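Local coordinates for COG3291: FOG: PKD repeat (PDB 1WMX), which probably binds cellulose or related polysaccharides as the family 30 carbohydrate-binding module of CelJ, a multidomain clostridial protein probably active in cellulose degradation, at residues Thr75-Glu83 with Met144-Val155. Numbering follows the deposited sequence.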
loop_
_atom_site.group_PDB
_atom_site.type_symbol
_atom_site.label_atom_id
_atom_site.label_comp_id
_atom_site.label_asym_id
_atom_site.label_seq_id
_atom_site.Cartn_x
_atom_site.Cartn_y
_atom_site.Cartn_z
ATOM N N THR B 75 9.657 -8.882 -10.704
ATOM C CA THR B 75 9.080 -9.754 -9.690
ATOM C C THR B 75 10.008 -10.952 -9.449
ATOM O O THR B 75 10.827 -11.311 -10.300
ATOM C CB THR B 75 7.698 -10.275 -10.119
ATOM O OG1 THR B 75 7.832 -11.021 -11.330
ATOM C CG2 THR B 75 6.735 -9.114 -10.350
ATOM N N HIS B 76 9.885 -11.556 -8.277
ATOM C CA HIS B 76 10.696 -12.722 -7.948
ATOM C C HIS B 76 9.814 -13.781 -7.318
ATOM O O HIS B 76 9.030 -13.499 -6.414
ATOM C CB HIS B 76 11.834 -12.371 -6.991
ATOM C CG HIS B 76 12.831 -13.472 -6.827
ATOM N ND1 HIS B 76 13.496 -14.035 -7.899
ATOM C CD2 HIS B 76 13.263 -14.137 -5.730
ATOM C CE1 HIS B 76 14.294 -14.995 -7.463
ATOM N NE2 HIS B 76 14.171 -15.076 -6.155
ATOM N N ASP B 77 9.956 -14.999 -7.817
ATOM C CA ASP B 77 9.186 -16.151 -7.358
ATOM C C ASP B 77 9.663 -16.638 -5.986
ATOM O O ASP B 77 10.718 -17.258 -5.882
ATOM C CB ASP B 77 9.322 -17.308 -8.363
ATOM C CG ASP B 77 8.134 -18.270 -8.333
ATOM O OD1 ASP B 77 7.472 -18.442 -7.245
ATOM O OD2 ASP B 77 7.799 -18.911 -9.399
ATOM N N LEU B 78 8.876 -16.384 -4.949
ATOM C CA LEU B 78 9.239 -16.797 -3.582
ATOM C C LEU B 78 8.227 -17.810 -2.998
ATOM O O LEU B 78 8.304 -18.179 -1.824
ATOM C CB LEU B 78 9.216 -15.602 -2.610
ATOM C CG LEU B 78 10.366 -14.602 -2.737
ATOM C CD1 LEU B 78 10.242 -13.473 -1.704
ATOM C CD2 LEU B 78 11.749 -15.227 -2.524
ATOM N N SER B 79 7.288 -18.249 -3.818
ATOM C CA SER B 79 6.221 -19.184 -3.368
ATOM C C SER B 79 6.789 -20.419 -2.674
ATOM O O SER B 79 6.250 -20.909 -1.664
ATOM C CB SER B 79 5.371 -19.668 -4.553
ATOM O OG SER B 79 6.166 -20.387 -5.483
ATOM N N GLN B 80 7.866 -20.922 -3.200
ATOM C CA GLN B 80 8.462 -22.122 -2.632
ATOM C C GLN B 80 9.300 -21.834 -1.357
ATOM O O GLN B 80 9.889 -22.733 -0.775
ATOM C CB GLN B 80 9.402 -22.838 -3.618
ATOM N N TYR B 81 9.373 -20.581 -0.904
ATOM C CA TYR B 81 10.132 -20.261 0.348
ATOM C C TYR B 81 9.147 -20.076 1.515
ATOM O O TYR B 81 9.543 -19.952 2.682
ATOM C CB TYR B 81 10.945 -18.973 0.228
ATOM C CG TYR B 81 12.151 -19.061 -0.709
ATOM C CD1 TYR B 81 11.956 -19.230 -2.080
ATOM C CD2 TYR B 81 13.451 -18.967 -0.190
ATOM C CE1 TYR B 81 13.058 -19.285 -2.942
ATOM C CE2 TYR B 81 14.552 -19.018 -1.052
ATOM C CZ TYR B 81 14.356 -19.172 -2.429
ATOM O OH TYR B 81 15.424 -19.202 -3.269
ATOM N N VAL B 82 7.868 -19.854 1.199
ATOM C CA VAL B 82 6.855 -19.532 2.195
ATOM C C VAL B 82 6.661 -20.504 3.357
ATOM O O VAL B 82 6.777 -20.120 4.527
ATOM C CB VAL B 82 5.484 -19.316 1.533
ATOM C CG1 VAL B 82 4.452 -18.972 2.594
ATOM C CG2 VAL B 82 5.574 -18.197 0.491
ATOM N N GLU B 83 6.411 -21.810 3.027
ATOM C CA GLU B 83 5.979 -22.755 4.086
ATOM C C GLU B 83 7.122 -23.005 5.111
ATOM O O GLU B 83 6.829 -23.175 6.311
ATOM C CB GLU B 83 5.410 -24.159 3.444
ATOM C CG GLU B 83 3.908 -24.418 3.782
ATOM C CD GLU B 83 3.382 -23.437 4.816
ATOM O OE1 GLU B 83 2.142 -23.146 4.838
ATOM O OE2 GLU B 83 4.190 -22.923 5.653
ATOM N N MET B 144 3.048 -13.846 4.356
ATOM C CA MET B 144 2.589 -14.293 3.065
ATOM C C MET B 144 1.599 -15.444 3.094
ATOM O O MET B 144 1.648 -16.338 2.247
ATOM C CB MET B 144 3.738 -14.792 2.254
ATOM C CG MET B 144 4.778 -13.744 1.963
ATOM S SD MET B 144 5.995 -14.373 0.851
ATOM C CE MET B 144 7.277 -13.182 0.605
ATOM N N LYS B 145 0.721 -15.445 4.046
ATOM C CA LYS B 145 -0.339 -16.464 4.090
ATOM C C LYS B 145 -1.647 -15.650 3.815
ATOM O O LYS B 145 -2.418 -15.373 4.733
ATOM C CB LYS B 145 -0.317 -17.208 5.445
ATOM C CG LYS B 145 0.574 -18.489 5.420
ATOM C CD LYS B 145 0.042 -19.627 6.317
ATOM C CE LYS B 145 0.768 -20.970 6.108
ATOM N NZ LYS B 145 0.372 -21.657 4.868
ATOM N N ILE B 146 -1.754 -15.328 2.505
ATOM C CA ILE B 146 -2.812 -14.480 1.799
ATOM C C ILE B 146 -4.334 -14.624 2.225
ATOM O O ILE B 146 -4.695 -14.718 3.421
ATOM C CB ILE B 146 -2.811 -14.796 0.282
ATOM C CG1 ILE B 146 -3.540 -16.096 -0.068
ATOM C CG2 ILE B 146 -1.406 -14.961 -0.319
ATOM C CD1 ILE B 146 -4.462 -15.957 -1.281
ATOM N N ASN B 147 -5.136 -14.610 1.145
ATOM C CA ASN B 147 -6.637 -14.675 1.120
ATOM C C ASN B 147 -7.135 -13.292 0.823
ATOM O O ASN B 147 -8.304 -13.093 0.509
ATOM C CB ASN B 147 -7.275 -15.146 2.457
ATOM C CG ASN B 147 -8.589 -16.003 2.304
ATOM O OD1 ASN B 147 -8.978 -16.406 1.194
ATOM N ND2 ASN B 147 -9.308 -16.312 3.373
ATOM N N ASN B 148 -6.216 -12.347 0.924
ATOM C CA ASN B 148 -6.553 -10.964 0.656
ATOM C C ASN B 148 -5.821 -10.414 -0.594
ATOM O O ASN B 148 -5.680 -9.192 -0.762
ATOM C CB ASN B 148 -6.239 -10.111 1.859
ATOM C CG ASN B 148 -7.148 -10.485 3.026
ATOM O OD1 ASN B 148 -6.892 -10.098 4.158
ATOM N ND2 ASN B 148 -8.218 -11.235 2.807
ATOM N N GLY B 149 -5.344 -11.326 -1.473
ATOM C CA GLY B 149 -4.744 -10.890 -2.774
ATOM C C GLY B 149 -3.212 -11.037 -2.972
ATOM O O GLY B 149 -2.736 -11.243 -4.091
ATOM N N PHE B 150 -2.422 -10.926 -1.935
ATOM C CA PHE B 150 -0.944 -11.010 -2.096
ATOM C C PHE B 150 -0.538 -12.272 -2.878
ATOM O O PHE B 150 -1.057 -13.370 -2.646
ATOM C CB PHE B 150 -0.262 -11.034 -0.739
ATOM C CG PHE B 150 1.253 -10.874 -0.833
ATOM C CD1 PHE B 150 1.813 -9.634 -1.170
ATOM C CD2 PHE B 150 2.079 -11.970 -0.583
ATOM C CE1 PHE B 150 3.204 -9.494 -1.251
ATOM C CE2 PHE B 150 3.469 -11.831 -0.665
ATOM C CZ PHE B 150 4.032 -10.593 -0.998
ATOM N N ASP B 151 0.426 -12.099 -3.818
ATOM C CA ASP B 151 0.918 -13.196 -4.645
ATOM C C ASP B 151 2.416 -13.429 -4.429
ATOM O O ASP B 151 3.258 -12.784 -5.063
ATOM C CB ASP B 151 0.641 -12.892 -6.122
ATOM C CG ASP B 151 1.155 -13.980 -7.054
ATOM O OD1 ASP B 151 1.627 -15.018 -6.544
ATOM O OD2 ASP B 151 1.081 -13.798 -8.295
ATOM N N PRO B 152 2.770 -14.362 -3.528
ATOM C CA PRO B 152 4.181 -14.656 -3.247
ATOM C C PRO B 152 5.041 -15.072 -4.441
ATOM O O PRO B 152 6.269 -15.124 -4.339
ATOM C CB PRO B 152 4.105 -15.728 -2.150
ATOM C CG PRO B 152 2.741 -16.342 -2.354
ATOM C CD PRO B 152 1.887 -15.150 -2.651
ATOM N N SER B 153 4.416 -15.356 -5.575
ATOM C CA SER B 153 5.181 -15.726 -6.757
ATOM C C SER B 153 5.583 -14.464 -7.533
ATOM O O SER B 153 6.341 -14.544 -8.499
ATOM C CB SER B 153 4.353 -16.633 -7.676
ATOM O OG SER B 153 3.319 -15.890 -8.315
ATOM N N SER B 154 5.070 -13.306 -7.116
ATOM C CA SER B 154 5.365 -12.039 -7.804
ATOM C C SER B 154 5.876 -10.918 -6.896
ATOM O O SER B 154 5.470 -9.767 -7.045
ATOM C CB SER B 154 4.117 -11.532 -8.522
ATOM O OG SER B 154 3.551 -12.529 -9.347
ATOM N N VAL B 155 6.777 -11.253 -5.981
ATOM C CA VAL B 155 7.322 -10.290 -5.032
ATOM C C VAL B 155 8.400 -9.379 -5.618
ATOM O O VAL B 155 9.329 -9.849 -6.293
ATOM C CB VAL B 155 7.917 -11.018 -3.804
ATOM C CG1 VAL B 155 8.466 -10.005 -2.805
ATOM C CG2 VAL B 155 6.856 -11.909 -3.165
HETATM O O HOH W 1 8.309 -13.649 -10.761
HETATM O O HOH W 2 6.436 -16.284 -11.107
#
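His76 and Val155 form a single antiparallel hydrogen-bonded bridge: His76 N donates to Val155 O at 2.7 Å, and Val155 N returns a longer bond to His76 O at 3.2 Å. Two residues on from His76, Leu78 N donates to Pro152 O at 3.0 Å, with an N-H...O angle of 149°. Between these bonds Ser153 O accepts hydrogen bonds from two waters, one of which also bonds Thr75 OG1. The bridge lies where the loop leaving helix 140-143 enters strand 155-161, the central strand of the five-stranded antiparallel sheet, and ties that entry to the loop joining strands 64-69 and 86-93 in the carbohydrate-binding domain. An Asx turn shapes the approach, Asp151 OD1 taking both Ser153 N and Ser153 OG from one face of its carboxylate, the hydroxyl at 2.6 Å. Apolar contacts join buried Leu78, Met144 and Val155. Leu78 CD1 meets the Met144 CE methyl at 3.8 Å and lies against Val155, crossing each side chain nearly at right angles; Met144 is extended beyond CG (chi2 -173°, chi3 -176°), which brings its terminal methyl to Leu78. Partly exposed Val82 touches Met144 SD and Pro152 CB through CG2, each at 3.9 Å. At the exposed end of the contact Glu83 OE1 and Lys145 NZ make a salt bridge whose modelled separation is doubtfully short.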